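Local structure of cohesin (Archaeoglobus fulgidus, 2XDH) at residues Leu35-Pro40 against Leu125-Ile130; Lys2-Ala7 against Lys141-Asn146. The protein probably mediates protein-protein adhesion by binding dockerin modules, as the cohesin domain of a longer, non-cellulosomal archaeal protein. All coordinates share one frame; numbering follows the deposited sequence.

Interaction 1: Leu35-Pro40 against Leu125-Ile130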
loop_
_atom_site.group_PDB
_atom_site.type_symbol
_atom_site.label_atom_id
_atom_site.label_comp_id
_atom_site.label_asym_id
_atom_site.label_seq_id
_atom_site.Cartn_x
_atom_site.Cartn_y
_atom_site.Cartn_z
ATOM N N LEU A 35 -21.043 -6.615 -9.182
ATOM C CA LEU A 35 -21.614 -5.427 -9.793
ATOM C C LEU A 35 -22.697 -5.803 -10.783
ATOM O O LEU A 35 -22.868 -6.984 -11.110
ATOM C CB LEU A 35 -20.530 -4.586 -10.469
ATOM C CG LEU A 35 -19.694 -5.232 -11.584
ATOM C CD1 LEU A 35 -20.470 -5.282 -12.904
ATOM C CD2 LEU A 35 -18.407 -4.446 -11.768
ATOM N N ILE A 36 -23.440 -4.786 -11.222
ATOM C CA ILE A 36 -24.459 -4.932 -12.235
ATOM C C ILE A 36 -24.126 -3.958 -13.353
ATOM O O ILE A 36 -23.884 -2.772 -13.099
ATOM C CB ILE A 36 -25.838 -4.579 -11.675
ATOM C CG1 ILE A 36 -26.228 -5.570 -10.571
ATOM C CG2 ILE A 36 -26.875 -4.602 -12.775
ATOM C CD1 ILE A 36 -27.539 -5.224 -9.906
ATOM N N LEU A 37 -24.075 -4.464 -14.584
ATOM C CA LEU A 37 -23.959 -3.605 -15.766
ATOM C C LEU A 37 -25.287 -3.592 -16.482
ATOM O O LEU A 37 -25.757 -4.633 -16.937
ATOM C CB LEU A 37 -22.899 -4.151 -16.724
ATOM C CG LEU A 37 -22.759 -3.369 -18.036
ATOM C CD1 LEU A 37 -22.124 -2.012 -17.781
ATOM C CD2 LEU A 37 -21.921 -4.153 -19.039
ATOM N N SER A 38 -25.917 -2.426 -16.567
ATOM C CA SER A 38 -27.170 -2.329 -17.303
ATOM C C SER A 38 -26.858 -1.898 -18.725
ATOM O O SER A 38 -25.937 -1.117 -18.949
ATOM C CB SER A 38 -28.125 -1.333 -16.638
ATOM O OG SER A 38 -28.542 -1.804 -15.370
ATOM N N TYR A 39 -27.622 -2.410 -19.684
ATOM C CA TYR A 39 -27.393 -2.079 -21.083
ATOM C C TYR A 39 -28.696 -1.752 -21.813
ATOM O O TYR A 39 -29.764 -2.194 -21.402
ATOM C CB TYR A 39 -26.667 -3.235 -21.768
ATOM C CG TYR A 39 -27.415 -4.538 -21.702
ATOM C CD1 TYR A 39 -28.245 -4.937 -22.741
ATOM C CD2 TYR A 39 -27.293 -5.379 -20.602
ATOM C CE1 TYR A 39 -28.935 -6.140 -22.686
ATOM C CE2 TYR A 39 -27.981 -6.584 -20.537
ATOM C CZ TYR A 39 -28.801 -6.954 -21.587
ATOM O OH TYR A 39 -29.486 -8.149 -21.542
ATOM N N PRO A 40 -28.610 -0.967 -22.898
ATOM C CA PRO A 40 -29.802 -0.523 -23.641
ATOM C C PRO A 40 -30.501 -1.623 -24.442
ATOM O O PRO A 40 -29.892 -2.648 -24.758
ATOM C CB PRO A 40 -29.248 0.541 -24.592
ATOM C CG PRO A 40 -27.790 0.204 -24.741
ATOM C CD PRO A 40 -27.369 -0.375 -23.423
ATOM N N LEU A 125 -24.326 2.572 -20.743
ATOM C CA LEU A 125 -23.942 1.273 -20.200
ATOM C C LEU A 125 -23.618 1.597 -18.760
ATOM O O LEU A 125 -22.548 2.140 -18.476
ATOM C CB LEU A 125 -22.716 0.727 -20.922
ATOM C CG LEU A 125 -23.019 0.350 -22.382
ATOM C CD1 LEU A 125 -21.758 0.315 -23.235
ATOM C CD2 LEU A 125 -23.737 -0.995 -22.425
ATOM N N THR A 126 -24.556 1.301 -17.862
ATOM C CA THR A 126 -24.458 1.773 -16.486
ATOM C C THR A 126 -23.928 0.722 -15.520
ATOM O O THR A 126 -24.289 -0.443 -15.589
ATOM C CB THR A 126 -25.821 2.278 -15.961
ATOM O OG1 THR A 126 -26.699 1.166 -15.753
ATOM C CG2 THR A 126 -26.449 3.235 -16.949
ATOM N N LEU A 127 -23.071 1.160 -14.610
ATOM C CA LEU A 127 -22.550 0.305 -13.545
ATOM C C LEU A 127 -23.260 0.670 -12.247
ATOM O O LEU A 127 -23.287 1.838 -11.854
ATOM C CB LEU A 127 -21.050 0.569 -13.368
ATOM C CG LEU A 127 -20.186 0.047 -14.516
ATOM C CD1 LEU A 127 -18.815 0.668 -14.446
ATOM C CD2 LEU A 127 -20.107 -1.496 -14.479
ATOM N N GLN A 128 -23.832 -0.312 -11.568
ATOM C CA GLN A 128 -24.413 -0.027 -10.271
ATOM C C GLN A 128 -24.434 -1.259 -9.396
ATOM O O GLN A 128 -23.942 -2.324 -9.781
ATOM C CB GLN A 128 -25.822 0.557 -10.412
ATOM C CG GLN A 128 -26.811 -0.384 -11.066
ATOM C CD GLN A 128 -26.880 -0.197 -12.564
ATOM O OE1 GLN A 128 -26.670 0.904 -13.073
ATOM N NE2 GLN A 128 -27.172 -1.272 -13.282
ATOM N N GLY A 129 -25.006 -1.102 -8.209
ATOM C CA GLY A 129 -25.066 -2.189 -7.247
ATOM C C GLY A 129 -23.693 -2.707 -6.873
ATOM O O GLY A 129 -23.518 -3.893 -6.590
ATOM N N ILE A 130 -22.698 -1.825 -6.857
ATOM C CA ILE A 130 -21.319 -2.313 -6.654
ATOM C C ILE A 130 -21.053 -2.743 -5.203
ATOM O O ILE A 130 -21.439 -2.055 -4.258
ATOM C CB ILE A 130 -20.304 -1.252 -7.109
ATOM C CG1 ILE A 130 -20.340 -1.146 -8.636
ATOM C CG2 ILE A 130 -18.908 -1.599 -6.641
ATOM C CD1 ILE A 130 -19.825 0.127 -9.107
#

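Interaction 2: Lys2-Ala7 against Lys141-Asn146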
loop_
_atom_site.group_PDB
_atom_site.type_symbol
_atom_site.label_atom_id
_atom_site.label_comp_id
_atom_site.label_asym_id
_atom_site.label_seq_id
_atom_site.Cartn_x
_atom_site.Cartn_y
_atom_site.Cartn_z
ATOM N N LYS A 2 -7.510 6.878 -6.496
ATOM C CA LYS A 2 -8.852 6.367 -6.239
ATOM C C LYS A 2 -9.237 5.207 -7.184
ATOM O O LYS A 2 -9.106 5.319 -8.395
ATOM C CB LYS A 2 -9.857 7.510 -6.358
ATOM C CG LYS A 2 -11.311 7.084 -6.270
ATOM C CD LYS A 2 -11.594 6.335 -4.976
ATOM C CE LYS A 2 -13.089 6.183 -4.745
ATOM N NZ LYS A 2 -13.756 7.501 -4.579
ATOM N N THR A 3 -9.717 4.106 -6.623
ATOM C CA THR A 3 -10.091 2.948 -7.432
ATOM C C THR A 3 -11.333 3.301 -8.247
ATOM O O THR A 3 -12.309 3.807 -7.711
ATOM C CB THR A 3 -10.333 1.706 -6.551
ATOM O OG1 THR A 3 -9.147 1.456 -5.778
ATOM C CG2 THR A 3 -10.621 0.479 -7.401
ATOM N N THR A 4 -11.288 3.053 -9.548
ATOM C CA THR A 4 -12.420 3.408 -10.397
ATOM C C THR A 4 -12.776 2.262 -11.292
ATOM O O THR A 4 -11.893 1.624 -11.839
ATOM C CB THR A 4 -12.054 4.627 -11.280
ATOM O OG1 THR A 4 -11.622 5.704 -10.428
ATOM C CG2 THR A 4 -13.254 5.075 -12.120
ATOM N N ILE A 5 -14.072 2.007 -11.450
ATOM C CA ILE A 5 -14.519 0.974 -12.384
ATOM C C ILE A 5 -15.196 1.677 -13.553
ATOM O O ILE A 5 -16.029 2.556 -13.337
ATOM C CB ILE A 5 -15.513 0.012 -11.726
ATOM C CG1 ILE A 5 -14.812 -0.735 -10.579
ATOM C CG2 ILE A 5 -16.023 -1.015 -12.762
ATOM C CD1 ILE A 5 -15.749 -1.625 -9.757
ATOM N N ILE A 6 -14.833 1.298 -14.772
ATOM C CA ILE A 6 -15.237 2.045 -15.966
ATOM C C ILE A 6 -15.809 1.138 -17.044
ATOM O O ILE A 6 -15.137 0.221 -17.498
ATOM C CB ILE A 6 -14.023 2.733 -16.586
ATOM C CG1 ILE A 6 -13.370 3.666 -15.568
ATOM C CG2 ILE A 6 -14.425 3.478 -17.869
ATOM C CD1 ILE A 6 -12.157 4.412 -16.120
ATOM N N ALA A 7 -17.047 1.392 -17.451
ATOM C CA ALA A 7 -17.619 0.665 -18.577
ATOM C C ALA A 7 -17.162 1.336 -19.874
ATOM O O ALA A 7 -17.193 2.558 -19.996
ATOM C CB ALA A 7 -19.134 0.650 -18.479
ATOM N N LYS A 141 -13.573 1.839 -1.346
ATOM C CA LYS A 141 -14.288 2.954 -1.955
ATOM C C LYS A 141 -13.930 2.976 -3.425
ATOM O O LYS A 141 -12.754 2.909 -3.785
ATOM C CB LYS A 141 -13.874 4.281 -1.328
ATOM C CG LYS A 141 -14.090 4.360 0.180
ATOM C CD LYS A 141 -15.555 4.193 0.568
ATOM C CE LYS A 141 -15.709 4.214 2.096
ATOM N NZ LYS A 141 -15.013 3.031 2.697
ATOM N N VAL A 142 -14.950 3.056 -4.265
ATOM C CA VAL A 142 -14.740 3.112 -5.692
ATOM C C VAL A 142 -15.551 4.243 -6.299
ATOM O O VAL A 142 -16.603 4.641 -5.781
ATOM C CB VAL A 142 -15.143 1.801 -6.365
ATOM C CG1 VAL A 142 -14.087 0.747 -6.094
ATOM C CG2 VAL A 142 -16.497 1.362 -5.859
ATOM N N ALA A 143 -15.032 4.775 -7.391
ATOM C CA ALA A 143 -15.807 5.690 -8.218
ATOM C C ALA A 143 -16.245 4.869 -9.422
ATOM O O ALA A 143 -15.623 3.872 -9.746
ATOM C CB ALA A 143 -14.946 6.863 -8.647
ATOM N N THR A 144 -17.324 5.260 -10.082
ATOM C CA THR A 144 -17.728 4.536 -11.279
ATOM C C THR A 144 -17.854 5.510 -12.441
ATOM O O THR A 144 -18.154 6.695 -12.243
ATOM C CB THR A 144 -19.066 3.818 -11.076
ATOM O OG1 THR A 144 -20.076 4.780 -10.785
ATOM C CG2 THR A 144 -18.967 2.861 -9.913
ATOM N N ILE A 145 -17.610 5.001 -13.642
ATOM C CA ILE A 145 -17.808 5.763 -14.870
ATOM C C ILE A 145 -18.575 4.901 -15.865
ATOM O O ILE A 145 -18.126 3.819 -16.235
ATOM C CB ILE A 145 -16.474 6.202 -15.470
ATOM C CG1 ILE A 145 -15.714 7.065 -14.454
ATOM C CG2 ILE A 145 -16.695 7.021 -16.774
ATOM C CD1 ILE A 145 -14.430 7.651 -15.013
ATOM N N ASN A 146 -19.739 5.381 -16.284
ATOM C CA ASN A 146 -20.591 4.620 -17.188
ATOM C C ASN A 146 -20.123 4.733 -18.637
ATOM O O ASN A 146 -19.349 5.620 -18.982
ATOM C CB ASN A 146 -22.035 5.072 -17.027
ATOM C CG ASN A 146 -22.557 4.787 -15.637
ATOM O OD1 ASN A 146 -22.128 3.826 -15.005
ATOM N ND2 ASN A 146 -23.478 5.612 -15.153
HETATM O O HOH W 1 -10.170 3.345 -3.517
#

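Interaction 1: Leu35-Pro40 against Leu125-Ile130
Gln128 holds its CG between the backbone N and the carbonyl carbon (chi1 63°), and a bend at chi2 (-92°) folds the amide back over strand 35-38. NE2 then comes 2.6 Å from Ser38 OG, a weak and bent hydrogen bond, and the Ile36 methyl CG2 lies beside the same nitrogen at 3.4 Å. At the other end of the amide, Thr126 OG1 donates to Gln128 OE1 over 2.7 Å, in the carbonyl plane and on a lone pair. Ser38, Thr126 and Gln128 were each modelled in two conformers, so this polar chain is less certain than the backbone ladder.

That ladder is antiparallel. Ile36 with Gln128 and Ser38 with Thr126 form hydrogen-bonded pairs, and Leu37 with Leu127 the non-hydrogen-bonded pair between them. On the other face the contact is apolar. Leu37 keeps CG opposite its backbone N (chi1 176°), and its CD1 meets Leu127 CD2 at 3.9 Å. The same Leu127 methyl, CD2, also reaches Leu35 CD1, at 4.1 Å. Farther along, Leu125 CD2 sits against Tyr39 CB at 3.7 Å and also touches the Pro40 ring. Leu37 and Leu127 both rest on Ala7 of strand 3-12, whereas the polar face remains partly exposed. One face packed with leucines and one carrying polar groups on paired antiparallel strands is characteristic of a beta-sandwich, here the jelly-roll sandwich of cohesin modules.

Interaction 2: Lys2-Ala7 against Lys141-Asn146
Ile6 and Ile145 lie side by side and point the same way, with Ile6 CG1 4.0 Å from Ile145 CB. Thr4 extends this row: with OG1 beside the backbone N (chi1 -55°), its methyl CG2 is left anti to that N and comes within 3.9 Å of Ile145 CG1. The row lies on the solvent side of the contact, Ile145 being exposed and Ile6 and Thr4 partly so. With an alanine in place of Ile6, Ile145 would probably keep mainly Thr4 against its side chain, with a gap where CG1 and CD1 had been and more room to turn.

The regular part of the contact is the parallel ladder beneath these side chains. Ala143 N donates to Thr3 O over 2.9 Å, and Ala143 O accepts from Ile5 N. Ile145 repeats the pattern two residues on, its N bonding to Ile5 O and its O receiving Ala7 N at 2.9 Å. The tightly packed face is the one away from Ile6, where Thr3 and Ile5 are buried and Ile5 packs on Val22 and Leu127.

The end at Lys2 and Lys141 is much looser. Lys2 is poorly ordered; in the model its bent chain passes over the opposite backbone, with CE 3.4 Å from Lys141 O, a position of low certainty. A water joins the strands where direct bonding stops, donating to Lys141 O at 2.6 Å and accepting from Thr3 N at 3.2 Å. Thr3 OG1 turns elsewhere, to Asn26 O, and Lys141 NZ makes a weak hydrogen bond to Asn76 of a second subunit.

Cohesion across the two strands thus comes from backbone amides and aliphatic contacts, with no salt bridge, and should depend little on side-chain charge.

How the interactions relate
Starting at the N terminus, strand 3-12 supplies the first half of interaction 2, and strand 17-38, its antiparallel neighbour, follows directly and carries Leu35-Pro40. The chain then runs through the strands up to 82-91 before strand 123-134 returns to close the loop of interaction 1. Strand 142-151 comes next and closes the wider loop of interaction 2, inside which interaction 1 is nested; the two do not cross. Strands 123-134 and 142-151 are themselves antiparallel neighbours, so the contacts share one sheet. They also meet directly: Asn146 OD1 probably accepts a hydrogen bond from Leu127 N at 2.9 Å, joining strand 142-151 to the backbone of strand 123-134.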